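Long-range contacts in peptidoglycan D,D-transpeptidase FtsI (Yersinia pestis, PDB 6SYN), which probably cross-links septal peptidoglycan as a penicillin-sensitive D,D-transpeptidase, and here holds a beta-lactam-derived ligand in its active site: residues A[187-192]-A[496-501]; A[210-215]-A[470-475]; A[259-264]-A[402-407]; A[381-386]-A[408-413]; A[435-440]-A[464-469]. All coordinates share one frame; numbering follows the deposited sequence. Where two conformers were deposited one is given.

Interaction 1: A[187-192]-A[496-501]; sequences ALVYRE and GAIMGG
Glu192 and Val189 close on Ile498 from one helix to the other, where helices 183-199 and 492-505 lie antiparallel on the same face of the five-stranded antiparallel sheet of the penicillin-binding transpeptidase fold. The axes of the two short segments approach to 9.3 Å, with their directions 166° apart.

Glu192 CB sits 3.5 Å from Ile498 CG1. CG stays alongside that same methylene and begins to near Ala497. The chain then bends at chi2 (-60°), which turns the carboxylate over Ala497, Glu192 OE1 lying 3.4 Å from Ala497 CB. Glutamate thus serves here through its aliphatic stem, sliding past Ile498 in the opposite direction, while its acidic end rests beside a methyl group rather than a charged partner across the contact.

One turn back, Val189 and Ile498 meet obliquely, CG2 to CG2 at 3.7 Å, and Ile498 CD1 reaches on to the carbonyl oxygen of Val189. These two buried residues also face the sheet: Val189 touches Ala219 and Ala221 of strand 217-223, and Ile498 touches Leu473 of strand 471-478.

Leu188 finishes the interface. With no side chain on Gly501 to keep it off, Leu188 CD2 lies against the opposite backbone, beside Ile498 O and 3.6 Å from Gly501 CA.

Interaction 2: A[210-215]-A[470-475]; sequences VDVNTG and RFALVV
The carboxylate of Asp211 and the guanidinium of Arg470 do not meet directly, although the two residues touch through the Arg470 backbone: Asp211 OD1 stands 5.0 Å from Arg470 NE, with a water between them. That water accepts from Arg470 NE (2.7 Å), in the plane of the guanidinium at its edge, and lies within hydrogen-bonding distance of both Asp211 OD1 and Arg470 O.

The setting is the end of two neighbouring antiparallel strands in the central sheet. Val210 and Ala472 form a hydrogen-bonded pair, with Val210 N to Ala472 O and Ala472 N to Val210 O both 2.8 Å. One step on, Asp211 and Phe471 make a non-hydrogen-bonded pair. Past the strand end, Val212 N still reaches Arg470 O at 2.9 Å, and Val212 CG2 lies 3.4 Å from Phe471 N. Arg470 and Phe471 both face Ala464, a classic beta bulge. Arg470 CB covers the centre of the Phe471 ring, and the side chain then folds back at chi2 (-73°) and chi3 (-59°) toward the water.

Asp211 OD1 also accepts from Asn213 N (3.2 Å) through its anti lone pair, an Asx turn. The acid therefore shapes its own turn, and its attraction to the arginine is probably passed on and softened by the water.

Interaction 3: A[259-264]-A[402-407]; sequences VMTALQ and RIFPEP
Phe404 drives its ring against helix 255-264 at Met260, and this buried wedge is the tight half of the contact. The leading atom is Phe404 CE2. It lies 3.8 Å from Met260 CB and 3.7 Å from Met260 O, the carbonyl oxygen coming to the ring edge near its plane. Met260 CG is anti to its own carbonyl carbon (chi1 -77°) and the rest of the chain runs out extended, which carries the sulfur above the ring face. Met260 SD is 5.3 Å from the Phe404 ring centroid, 16° off the normal, a distant Met-aromatic contact. Thr261 adds only light packing near CZ; its hydroxyl is bonded back to Met257 O within the helix.

The other half is the solvent side, where Gln264 and Pro405 are both exposed. Gln264, at the last turn of the helix, has CG anti to its backbone N and sets its amide obliquely beside CZ of the ring, the two planes 15° apart. Gln264 NE2 is 3.7 Å from Phe404 CZ, while Gln264 OE1 lies 3.7 Å from Pro405 CD. These are van der Waals neighbours with no polar bond between the segments. On its far side the loop is braced internally: Arg402 NH1 donates to Phe404 O (3.1 Å) within the guanidinium plane.

Pro405 occupies the N-cap position of helix 406-416. Phe404 therefore plugs the junction of three helices, resting on Val409 of 406-416 and Thr324 of 319-327 as well as on 255-264, and Ile403 just before it pairs with Gly384 beside the small two-stranded sheet of 385-386 and 401-402.

Interaction 4: A[381-386]-A[408-413]; sequences GSMGVY and LVRTVV
Met383 packs its side chain against one flank of helix 406-416, meeting Val409 and crossing Arg410 and Val413 at about a right angle. The backbone comes first, Met383 CA lying 3.5 Å from Val409 CG1. CG then stands beside the backbone N (chi1 -57°), and a second turn of the chain in the same sense (chi2 -62°) folds the sulfur inward against the helix. Met383 CG covers one face of the Arg410 guanidinium, 3.6 Å above its plane and offset toward the rim. Met383 SD sits 3.5 Å from Arg410 CA, and Met383 CE reaches Val413 CG2 at 3.9 Å.

Arg410 leaves the helix extended through chi1 and chi2, then bends at chi3 (-82°), which brings its flat end back over the methionine; its charge is paired with Glu406 one turn earlier. Val409 spreads both methyls against the turn, the pair of them lying against Met383 and Gly384 N.

Between the guanidinium on one side and the valines on the other, Met383 is buried, and Pro469 adds to its cover. Its positive phi, with two bonds back into the last turn of helix 370-381, is the signature of a Schellman motif, the C-terminal cap from which the chain turns into strand 385-386.

Interaction 5: A[435-440]-A[464-469]; sequences RIAIKT and APASNP. With CB9 ((2R,4S)-2-[(1R)-1-{[(2S)-2-carboxy-2-phenylacetyl]amino}-2-oxoethyl]-5,5-dimethyl-1,3-thiazolidine-4-carboxylic acid), chain D.
Arg435 and Ala466 make the single hydrogen bond between these segments: Ala466 N donates to Arg435 O at 2.9 Å with an N-H...O angle of 158°. Around it the packing is small and apolar. Ala466 CB touches Arg435 O at 3.5 Å and lies 4.2 Å from Ala437 CB. The Arg435 side chain runs out past Ala466, bends at chi3 (53°) and lays one face of its guanidinium over Ser467 CA. Its polar partner lies elsewhere, in a salt bridge to Glu417, and Ser467 OG is bonded to Asp511.

The next shell fixes the loop. A cis peptide bond precedes Pro465, and a type I turn follows from Pro465 to Asn468, closed by Asn468 N to Pro465 O at 3.2 Å. At its base, Ala464 is hydrogen-bonded to Arg470 and Phe471, tying the turn to the next strand. On the other side Ala437 pairs with Val463, so the residues leading out of the contact enter the edge strand 437-446 of the central sheet.

That strand leads to the active site. Lys439, Thr440 and Gly441 form the KTG motif of the penicillin-binding proteins. Lys439 NZ donates to Thr440 O (3.0 Å) and is also bonded to Ser304, which contacts the ligand. Thr440 OG1, turned to lie between its own backbone N and carbonyl carbon (chi1 58°), donates to OAG of the ligand's thiazolidine carboxylate at 2.7 Å. The threonine hydroxyl thus gives its proton to the bond with the carboxylate, probably an anion, consistent with KTG reading the carboxylate of a beta-lactam.

Starting from the N terminus, interaction 1 opens at helix 183-199 and closes last, at helix 492-505, so its loop holds all the others. Interaction 2 nests directly inside, joining strands 204-211 and 471-478 beneath those helices. Within it, interaction 3 opens at helix 255-264 and interaction 4 at 381-386; interaction 3 closes at 402-407 before interaction 4 closes at 408-413, so the two cross and share helix 406-416. Interaction 5 follows both in series, returning the chain to the sheet. It touches interactions 1, 2 and 4 but not 3, and so joins the helix 406-416 side of the domain to the central sheet.

Interaction 1: A[187-192]-A[496-501]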
# COMPACT_ATOMS: atom_id res chain seq x y z
N ALA A 187 -7.42 -2.12 9.97
CA ALA A 187 -7.65 -1.05 10.98
C ALA A 187 -6.32 -0.72 11.67
O ALA A 187 -5.99 0.48 11.75
CB ALA A 187 -8.70 -1.49 11.97
N LEU A 188 -5.59 -1.75 12.12
CA LEU A 188 -4.27 -1.59 12.78
C LEU A 188 -3.26 -1.00 11.79
O LEU A 188 -2.59 -0.01 12.14
CB LEU A 188 -3.75 -2.93 13.29
CG LEU A 188 -2.30 -2.90 13.75
CD1 LEU A 188 -2.12 -1.93 14.91
CD2 LEU A 188 -1.80 -4.28 14.12
N VAL A 189 -3.13 -1.61 10.62
CA VAL A 189 -2.19 -1.15 9.56
C VAL A 189 -2.49 0.32 9.25
O VAL A 189 -1.60 1.15 9.46
CB VAL A 189 -2.26 -2.04 8.31
CG1 VAL A 189 -1.59 -1.39 7.11
CG2 VAL A 189 -1.64 -3.41 8.57
N TYR A 190 -3.70 0.63 8.78
CA TYR A 190 -4.07 1.98 8.29
C TYR A 190 -3.85 3.02 9.40
O TYR A 190 -3.36 4.12 9.09
CB TYR A 190 -5.51 2.04 7.79
CG TYR A 190 -5.98 3.46 7.54
CD1 TYR A 190 -5.68 4.11 6.36
CD2 TYR A 190 -6.65 4.16 8.52
CE1 TYR A 190 -6.08 5.42 6.14
CE2 TYR A 190 -7.06 5.47 8.32
CZ TYR A 190 -6.77 6.10 7.13
OH TYR A 190 -7.18 7.38 6.93
N ARG A 191 -4.21 2.69 10.65
CA ARG A 191 -4.18 3.65 11.79
C ARG A 191 -2.73 4.04 12.09
O ARG A 191 -2.49 5.23 12.38
CB ARG A 191 -4.87 3.03 13.01
CG ARG A 191 -4.54 3.69 14.34
CD ARG A 191 -5.48 3.21 15.42
NE ARG A 191 -5.34 1.80 15.81
CZ ARG A 191 -6.02 0.76 15.29
NH1 ARG A 191 -5.81 -0.46 15.76
NH2 ARG A 191 -6.88 0.93 14.30
N GLU A 192 -1.81 3.09 12.04
CA GLU A 192 -0.36 3.34 12.29
C GLU A 192 0.21 4.17 11.14
O GLU A 192 1.00 5.10 11.41
CB GLU A 192 0.37 2.02 12.50
CG GLU A 192 -0.08 1.28 13.75
CD GLU A 192 0.13 2.06 15.04
OE1 GLU A 192 1.07 2.86 15.10
OE2 GLU A 192 -0.66 1.86 15.98
N GLY A 496 7.28 -1.70 13.32
CA GLY A 496 7.28 -2.34 14.65
C GLY A 496 5.89 -2.36 15.26
O GLY A 496 5.44 -3.46 15.64
N ALA A 497 5.24 -1.20 15.31
CA ALA A 497 3.86 -1.01 15.81
C ALA A 497 2.89 -1.94 15.08
O ALA A 497 2.06 -2.57 15.76
CB ALA A 497 3.46 0.44 15.66
N ILE A 498 2.97 -2.02 13.75
CA ILE A 498 2.01 -2.81 12.92
C ILE A 498 2.28 -4.31 13.12
O ILE A 498 1.33 -5.04 13.42
CB ILE A 498 2.06 -2.41 11.43
CG1 ILE A 498 1.33 -1.08 11.20
CG2 ILE A 498 1.49 -3.52 10.55
CD1 ILE A 498 1.41 -0.55 9.78
N MET A 499 3.54 -4.75 12.99
CA MET A 499 3.90 -6.19 13.07
C MET A 499 3.64 -6.72 14.49
O MET A 499 3.23 -7.89 14.59
CB MET A 499 5.37 -6.42 12.69
CG MET A 499 5.71 -7.88 12.47
SD MET A 499 4.49 -8.74 11.42
CE MET A 499 5.31 -8.68 9.83
N GLY A 500 3.84 -5.90 15.52
CA GLY A 500 3.55 -6.22 16.93
C GLY A 500 2.10 -6.62 17.13
O GLY A 500 1.86 -7.76 17.57
N GLY A 501 1.17 -5.72 16.81
CA GLY A 501 -0.28 -5.96 16.90
C GLY A 501 -0.70 -7.16 16.06
O GLY A 501 -1.44 -8.01 16.58

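Interaction 2: A[210-215]-A[470-475]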
# COMPACT_ATOMS: atom_id res chain seq x y z
N VAL A 210 1.28 -9.20 3.81
CA VAL A 210 1.02 -10.43 3.00
C VAL A 210 1.28 -11.66 3.86
O VAL A 210 2.30 -11.68 4.59
CB VAL A 210 1.88 -10.44 1.72
CG1 VAL A 210 1.63 -11.69 0.89
CG2 VAL A 210 1.67 -9.18 0.90
N ASP A 211 0.38 -12.64 3.78
CA ASP A 211 0.55 -14.00 4.34
C ASP A 211 1.69 -14.68 3.57
O ASP A 211 1.60 -14.75 2.33
CB ASP A 211 -0.75 -14.80 4.25
CG ASP A 211 -0.82 -15.94 5.24
OD1 ASP A 211 0.09 -16.80 5.22
OD2 ASP A 211 -1.78 -15.96 6.03
N VAL A 212 2.70 -15.15 4.29
CA VAL A 212 3.94 -15.76 3.73
C VAL A 212 3.61 -17.09 3.02
O VAL A 212 4.28 -17.41 2.02
CB VAL A 212 4.97 -15.93 4.87
CG1 VAL A 212 6.14 -16.80 4.47
CG2 VAL A 212 5.44 -14.57 5.38
N ASN A 213 2.58 -17.81 3.49
CA ASN A 213 2.30 -19.22 3.09
C ASN A 213 1.20 -19.31 2.03
O ASN A 213 1.20 -20.30 1.29
CB ASN A 213 1.92 -20.08 4.30
CG ASN A 213 3.05 -20.22 5.30
OD1 ASN A 213 2.84 -20.07 6.50
ND2 ASN A 213 4.25 -20.49 4.82
N THR A 214 0.27 -18.34 1.99
CA THR A 214 -0.95 -18.38 1.13
C THR A 214 -0.86 -17.33 0.00
O THR A 214 -1.59 -17.48 -1.00
CB THR A 214 -2.22 -18.19 1.97
OG1 THR A 214 -2.30 -16.82 2.37
CG2 THR A 214 -2.26 -19.08 3.19
N GLY A 215 -0.01 -16.31 0.16
CA GLY A 215 0.11 -15.17 -0.78
C GLY A 215 -1.07 -14.22 -0.65
O GLY A 215 -1.15 -13.27 -1.45
N ARG A 470 5.49 -15.75 9.21
CA ARG A 470 4.06 -15.90 8.88
C ARG A 470 3.61 -14.69 8.04
O ARG A 470 2.78 -14.89 7.13
CB ARG A 470 3.25 -16.04 10.17
CG ARG A 470 3.35 -17.43 10.79
CD ARG A 470 2.56 -18.47 10.01
NE ARG A 470 1.15 -18.09 9.96
CZ ARG A 470 0.25 -18.38 10.90
NH1 ARG A 470 0.59 -19.07 11.97
NH2 ARG A 470 -1.00 -17.97 10.75
N PHE A 471 4.17 -13.51 8.31
CA PHE A 471 3.70 -12.23 7.74
C PHE A 471 4.88 -11.46 7.15
O PHE A 471 5.86 -11.18 7.86
CB PHE A 471 2.99 -11.41 8.81
CG PHE A 471 1.99 -12.23 9.59
CD1 PHE A 471 0.86 -12.73 8.97
CD2 PHE A 471 2.20 -12.52 10.93
CE1 PHE A 471 -0.05 -13.50 9.68
CE2 PHE A 471 1.29 -13.28 11.63
CZ PHE A 471 0.16 -13.77 11.01
N ALA A 472 4.78 -11.14 5.86
CA ALA A 472 5.60 -10.12 5.18
C ALA A 472 4.88 -8.78 5.34
O ALA A 472 3.64 -8.75 5.16
CB ALA A 472 5.82 -10.50 3.74
N LEU A 473 5.62 -7.74 5.71
CA LEU A 473 5.12 -6.34 5.80
C LEU A 473 6.09 -5.41 5.09
O LEU A 473 7.30 -5.54 5.30
CB LEU A 473 4.96 -5.96 7.28
CG LEU A 473 4.52 -4.52 7.55
CD1 LEU A 473 3.21 -4.19 6.84
CD2 LEU A 473 4.38 -4.28 9.05
N VAL A 474 5.55 -4.52 4.25
CA VAL A 474 6.25 -3.34 3.67
C VAL A 474 5.57 -2.07 4.19
O VAL A 474 4.32 -2.05 4.29
CB VAL A 474 6.27 -3.37 2.13
CG1 VAL A 474 6.77 -2.07 1.53
CG2 VAL A 474 7.08 -4.55 1.59
N VAL A 475 6.38 -1.07 4.53
CA VAL A 475 5.96 0.32 4.90
C VAL A 475 6.90 1.28 4.15
O VAL A 475 8.14 1.15 4.32
CB VAL A 475 6.01 0.52 6.43
CG1 VAL A 475 5.59 1.92 6.85
CG2 VAL A 475 5.16 -0.52 7.14
O HOH W 1 1.41 -17.06 7.50

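Interaction 3: A[259-264]-A[402-407]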
# COMPACT_ATOMS: atom_id res chain seq x y z
N VAL A 259 22.85 -10.13 -1.53
CA VAL A 259 23.57 -11.06 -0.61
C VAL A 259 23.25 -12.50 -1.03
O VAL A 259 24.18 -13.31 -1.09
CB VAL A 259 23.22 -10.78 0.86
CG1 VAL A 259 23.72 -11.87 1.79
CG2 VAL A 259 23.76 -9.43 1.30
N MET A 260 21.99 -12.79 -1.34
CA MET A 260 21.53 -14.14 -1.75
C MET A 260 22.26 -14.56 -3.03
O MET A 260 22.85 -15.66 -3.05
CB MET A 260 20.01 -14.17 -1.97
CG MET A 260 19.22 -14.21 -0.67
SD MET A 260 17.46 -13.86 -0.88
CE MET A 260 16.93 -13.84 0.83
N THR A 261 22.25 -13.71 -4.06
CA THR A 261 22.89 -13.99 -5.37
C THR A 261 24.37 -14.30 -5.16
O THR A 261 24.84 -15.32 -5.68
CB THR A 261 22.68 -12.82 -6.34
OG1 THR A 261 21.29 -12.50 -6.34
CG2 THR A 261 23.11 -13.13 -7.76
N ALA A 262 25.08 -13.44 -4.42
CA ALA A 262 26.54 -13.51 -4.19
C ALA A 262 26.91 -14.81 -3.47
O ALA A 262 27.95 -15.40 -3.82
CB ALA A 262 27.00 -12.29 -3.42
N LEU A 263 26.10 -15.24 -2.51
CA LEU A 263 26.27 -16.53 -1.80
C LEU A 263 26.17 -17.69 -2.81
O LEU A 263 27.10 -18.51 -2.86
CB LEU A 263 25.23 -16.65 -0.68
CG LEU A 263 25.46 -15.73 0.53
CD1 LEU A 263 24.27 -15.77 1.48
CD2 LEU A 263 26.72 -16.11 1.28
N GLN A 264 25.10 -17.72 -3.62
CA GLN A 264 24.85 -18.79 -4.63
C GLN A 264 25.99 -18.83 -5.65
O GLN A 264 26.40 -19.94 -6.02
CB GLN A 264 23.53 -18.58 -5.37
CG GLN A 264 23.25 -19.67 -6.39
CD GLN A 264 21.77 -19.91 -6.56
OE1 GLN A 264 21.19 -20.80 -5.94
NE2 GLN A 264 21.14 -19.09 -7.40
N ARG A 402 9.65 -22.67 -6.29
CA ARG A 402 10.97 -22.51 -5.62
C ARG A 402 11.87 -21.68 -6.55
O ARG A 402 12.00 -22.04 -7.73
CB ARG A 402 11.56 -23.89 -5.32
CG ARG A 402 13.05 -23.91 -5.03
CD ARG A 402 13.39 -23.65 -3.58
NE ARG A 402 12.60 -24.46 -2.66
CZ ARG A 402 12.52 -24.25 -1.35
NH1 ARG A 402 13.19 -23.26 -0.80
NH2 ARG A 402 11.75 -25.02 -0.61
N ILE A 403 12.46 -20.60 -6.03
CA ILE A 403 13.37 -19.71 -6.81
C ILE A 403 14.76 -19.69 -6.18
O ILE A 403 15.73 -19.53 -6.94
CB ILE A 403 12.77 -18.30 -6.96
CG1 ILE A 403 12.40 -17.67 -5.62
CG2 ILE A 403 11.58 -18.34 -7.91
CD1 ILE A 403 12.65 -16.19 -5.55
N PHE A 404 14.86 -19.84 -4.85
CA PHE A 404 16.15 -20.03 -4.13
C PHE A 404 16.03 -21.20 -3.16
O PHE A 404 14.98 -21.40 -2.56
CB PHE A 404 16.58 -18.75 -3.40
CG PHE A 404 17.54 -17.90 -4.18
CD1 PHE A 404 17.14 -17.24 -5.33
CD2 PHE A 404 18.87 -17.78 -3.78
CE1 PHE A 404 18.04 -16.46 -6.05
CE2 PHE A 404 19.76 -17.00 -4.50
CZ PHE A 404 19.34 -16.34 -5.63
N PRO A 405 17.12 -21.98 -2.96
CA PRO A 405 17.13 -23.08 -2.00
C PRO A 405 16.94 -22.59 -0.55
O PRO A 405 17.54 -21.60 -0.19
CB PRO A 405 18.53 -23.71 -2.16
CG PRO A 405 19.06 -23.18 -3.48
CD PRO A 405 18.41 -21.83 -3.65
N GLU A 406 16.12 -23.31 0.23
CA GLU A 406 15.62 -22.87 1.57
C GLU A 406 16.76 -22.43 2.48
O GLU A 406 16.66 -21.37 3.10
CB GLU A 406 14.78 -23.97 2.21
CG GLU A 406 14.49 -23.74 3.68
CD GLU A 406 13.62 -24.81 4.32
OE1 GLU A 406 12.67 -24.45 5.04
OE2 GLU A 406 13.92 -26.01 4.10
N PRO A 407 17.87 -23.20 2.64
CA PRO A 407 18.88 -22.89 3.65
C PRO A 407 19.70 -21.64 3.29
O PRO A 407 20.18 -20.96 4.20
CB PRO A 407 19.78 -24.14 3.70
CG PRO A 407 19.09 -25.18 2.83
CD PRO A 407 18.22 -24.40 1.86

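Interaction 4: A[381-386]-A[408-413]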
# COMPACT_ATOMS: atom_id res chain seq x y z
N GLY A 381 10.30 -14.59 3.08
CA GLY A 381 9.61 -15.13 4.27
C GLY A 381 9.28 -16.61 4.13
O GLY A 381 9.38 -17.31 5.15
N SER A 382 8.89 -17.07 2.94
CA SER A 382 8.60 -18.50 2.65
C SER A 382 9.90 -19.32 2.55
O SER A 382 9.81 -20.55 2.36
CB SER A 382 7.72 -18.65 1.42
OG SER A 382 8.30 -18.00 0.29
N MET A 383 11.06 -18.66 2.72
CA MET A 383 12.42 -19.21 2.48
C MET A 383 12.53 -19.63 1.01
O MET A 383 12.89 -20.80 0.76
CB MET A 383 12.74 -20.38 3.41
CG MET A 383 12.62 -20.05 4.90
SD MET A 383 13.76 -18.76 5.47
CE MET A 383 12.79 -18.06 6.81
N GLY A 384 12.22 -18.72 0.08
CA GLY A 384 12.49 -18.87 -1.36
C GLY A 384 11.38 -19.58 -2.13
O GLY A 384 11.71 -20.27 -3.13
N VAL A 385 10.12 -19.41 -1.73
CA VAL A 385 8.93 -19.96 -2.46
C VAL A 385 8.07 -18.79 -2.95
O VAL A 385 7.31 -18.22 -2.14
CB VAL A 385 8.14 -20.95 -1.57
CG1 VAL A 385 6.83 -21.38 -2.21
CG2 VAL A 385 9.00 -22.16 -1.22
N TYR A 386 8.21 -18.45 -4.24
CA TYR A 386 7.44 -17.38 -4.93
C TYR A 386 5.99 -17.85 -5.13
O TYR A 386 5.77 -18.73 -5.98
CB TYR A 386 8.11 -17.03 -6.26
CG TYR A 386 7.43 -15.94 -7.05
CD1 TYR A 386 7.66 -14.60 -6.77
CD2 TYR A 386 6.59 -16.24 -8.11
CE1 TYR A 386 7.05 -13.59 -7.50
CE2 TYR A 386 5.97 -15.25 -8.85
CZ TYR A 386 6.20 -13.92 -8.54
OH TYR A 386 5.59 -12.93 -9.26
N LEU A 408 19.83 -21.37 1.99
CA LEU A 408 20.45 -20.14 1.41
C LEU A 408 19.66 -18.91 1.89
O LEU A 408 20.31 -17.95 2.35
CB LEU A 408 20.44 -20.27 -0.11
CG LEU A 408 21.43 -19.38 -0.86
CD1 LEU A 408 21.74 -19.94 -2.24
CD2 LEU A 408 20.91 -17.95 -0.97
N VAL A 409 18.32 -18.96 1.79
CA VAL A 409 17.41 -17.82 2.14
C VAL A 409 17.38 -17.65 3.67
O VAL A 409 17.37 -16.48 4.13
CB VAL A 409 16.00 -18.02 1.55
CG1 VAL A 409 15.04 -16.90 1.92
CG2 VAL A 409 16.03 -18.20 0.04
N ARG A 410 17.37 -18.76 4.42
CA ARG A 410 17.22 -18.77 5.90
C ARG A 410 18.44 -18.10 6.52
O ARG A 410 18.26 -17.30 7.46
CB ARG A 410 17.02 -20.20 6.41
CG ARG A 410 16.90 -20.30 7.93
CD ARG A 410 16.33 -21.63 8.42
NE ARG A 410 14.87 -21.62 8.35
CZ ARG A 410 14.11 -22.51 7.70
NH1 ARG A 410 14.65 -23.52 7.04
NH2 ARG A 410 12.79 -22.37 7.71
N THR A 411 19.64 -18.40 5.99
CA THR A 411 20.93 -17.77 6.39
C THR A 411 20.82 -16.25 6.22
O THR A 411 21.28 -15.53 7.13
CB THR A 411 22.11 -18.35 5.59
OG1 THR A 411 22.40 -19.64 6.12
CG2 THR A 411 23.36 -17.51 5.68
N VAL A 412 20.25 -15.78 5.11
CA VAL A 412 20.13 -14.32 4.80
C VAL A 412 19.00 -13.72 5.65
O VAL A 412 19.17 -12.57 6.12
CB VAL A 412 19.92 -14.05 3.30
CG1 VAL A 412 19.65 -12.58 3.02
CG2 VAL A 412 21.11 -14.54 2.49
N VAL A 413 17.91 -14.45 5.86
CA VAL A 413 16.85 -14.02 6.82
C VAL A 413 17.53 -13.85 8.19
O VAL A 413 17.32 -12.80 8.81
CB VAL A 413 15.65 -14.98 6.85
CG1 VAL A 413 14.67 -14.62 7.96
CG2 VAL A 413 14.91 -15.01 5.52

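Interaction 5: A[435-440]-A[464-469]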
# COMPACT_ATOMS: atom_id res chain seq x y z
N ARG A 435 11.61 -12.13 17.48
CA ARG A 435 12.74 -11.93 16.54
C ARG A 435 12.18 -11.53 15.18
O ARG A 435 11.17 -12.13 14.76
CB ARG A 435 13.54 -13.22 16.37
CG ARG A 435 14.01 -13.87 17.67
CD ARG A 435 14.33 -15.34 17.46
NE ARG A 435 15.27 -15.56 16.36
CZ ARG A 435 15.51 -16.75 15.80
NH1 ARG A 435 14.89 -17.84 16.22
NH2 ARG A 435 16.38 -16.84 14.81
N ILE A 436 12.81 -10.56 14.51
CA ILE A 436 12.33 -10.03 13.20
C ILE A 436 13.51 -9.93 12.22
O ILE A 436 14.63 -9.66 12.65
CB ILE A 436 11.60 -8.67 13.35
CG1 ILE A 436 12.53 -7.52 13.73
CG2 ILE A 436 10.44 -8.79 14.33
CD1 ILE A 436 11.84 -6.17 13.74
N ALA A 437 13.22 -10.15 10.93
CA ALA A 437 14.14 -10.00 9.79
C ALA A 437 13.64 -8.86 8.90
O ALA A 437 12.71 -9.09 8.09
CB ALA A 437 14.25 -11.30 9.05
N ILE A 438 14.23 -7.67 9.06
CA ILE A 438 13.88 -6.44 8.30
C ILE A 438 15.11 -5.95 7.52
O ILE A 438 16.24 -6.34 7.85
CB ILE A 438 13.37 -5.33 9.23
CG1 ILE A 438 14.47 -4.77 10.14
CG2 ILE A 438 12.18 -5.82 10.03
CD1 ILE A 438 14.18 -3.39 10.68
N LYS A 439 14.85 -5.09 6.55
CA LYS A 439 15.85 -4.22 5.90
C LYS A 439 15.25 -2.82 5.80
O LYS A 439 14.11 -2.70 5.33
CB LYS A 439 16.20 -4.79 4.52
CG LYS A 439 17.29 -4.04 3.77
CD LYS A 439 18.66 -4.22 4.38
CE LYS A 439 19.67 -3.22 3.86
NZ LYS A 439 19.43 -1.88 4.43
N THR A 440 15.97 -1.80 6.26
CA THR A 440 15.59 -0.38 6.08
C THR A 440 15.99 0.07 4.67
O THR A 440 16.73 -0.67 3.99
CB THR A 440 16.25 0.54 7.11
OG1 THR A 440 17.66 0.36 6.99
CG2 THR A 440 15.79 0.24 8.52
N ALA A 464 8.22 -11.72 9.86
CA ALA A 464 8.13 -12.10 11.29
C ALA A 464 7.11 -13.22 11.48
O ALA A 464 6.22 -13.39 10.66
CB ALA A 464 7.76 -10.90 12.13
N PRO A 465 7.26 -14.04 12.55
CA PRO A 465 8.48 -14.09 13.35
C PRO A 465 9.65 -14.67 12.54
O PRO A 465 9.40 -15.45 11.65
CB PRO A 465 8.15 -15.03 14.52
CG PRO A 465 6.64 -15.13 14.52
CD PRO A 465 6.22 -14.95 13.07
N ALA A 466 10.89 -14.28 12.85
CA ALA A 466 12.08 -14.64 12.04
C ALA A 466 12.47 -16.11 12.24
O ALA A 466 13.35 -16.58 11.48
CB ALA A 466 13.22 -13.71 12.36
N SER A 467 11.88 -16.81 13.20
CA SER A 467 12.08 -18.27 13.45
C SER A 467 11.34 -19.08 12.39
O SER A 467 11.84 -20.14 11.98
CB SER A 467 11.61 -18.66 14.82
OG SER A 467 12.38 -18.01 15.82
N ASN A 468 10.17 -18.57 12.01
CA ASN A 468 9.12 -19.25 11.22
C ASN A 468 8.20 -18.16 10.69
O ASN A 468 7.12 -17.94 11.24
CB ASN A 468 8.39 -20.28 12.08
CG ASN A 468 7.57 -21.28 11.30
OD1 ASN A 468 7.55 -21.27 10.08
ND2 ASN A 468 6.90 -22.17 12.02
N PRO A 469 8.64 -17.37 9.68
CA PRO A 469 7.88 -16.21 9.21
C PRO A 469 6.45 -16.59 8.81
O PRO A 469 6.26 -17.61 8.18
CB PRO A 469 8.65 -15.73 7.98
CG PRO A 469 10.06 -16.22 8.20
CD PRO A 469 9.90 -17.53 8.95
C CB9 D . 19.75 2.60 0.84
N CB9 D . 20.81 4.87 0.86
O CB9 D . 18.62 3.02 0.83
CA CB9 D . 21.00 3.44 1.08
CB CB9 D . 21.61 3.10 2.47
CAA CB9 D . 21.57 4.32 5.90
CAB CB9 D . 20.56 6.18 4.57
OAD CB9 D . 18.29 4.11 5.74
OAE CB9 D . 22.22 8.54 -1.75
OAF CB9 D . 21.94 4.81 -1.07
OAG CB9 D . 18.85 2.07 5.26
OAH CB9 D . 20.65 7.15 -2.10
CAJ CB9 D . 20.57 9.64 3.09
CAK CB9 D . 21.86 9.16 3.05
CAL CB9 D . 19.67 9.26 2.12
CAM CB9 D . 22.25 8.30 2.04
CAN CB9 D . 20.05 8.39 1.11
NAP CB9 D . 20.62 2.64 3.46
SAQ CB9 D . 22.35 4.55 3.28
CAR CB9 D . 18.92 3.27 5.11
CAS CB9 D . 21.53 7.62 -1.42
CAT CB9 D . 21.50 5.46 -0.13
CAU CB9 D . 21.34 7.87 1.07
CAX CB9 D . 19.89 3.77 4.03
CAY CB9 D . 21.82 6.97 -0.05
CAZ CB9 D . 21.02 4.73 4.55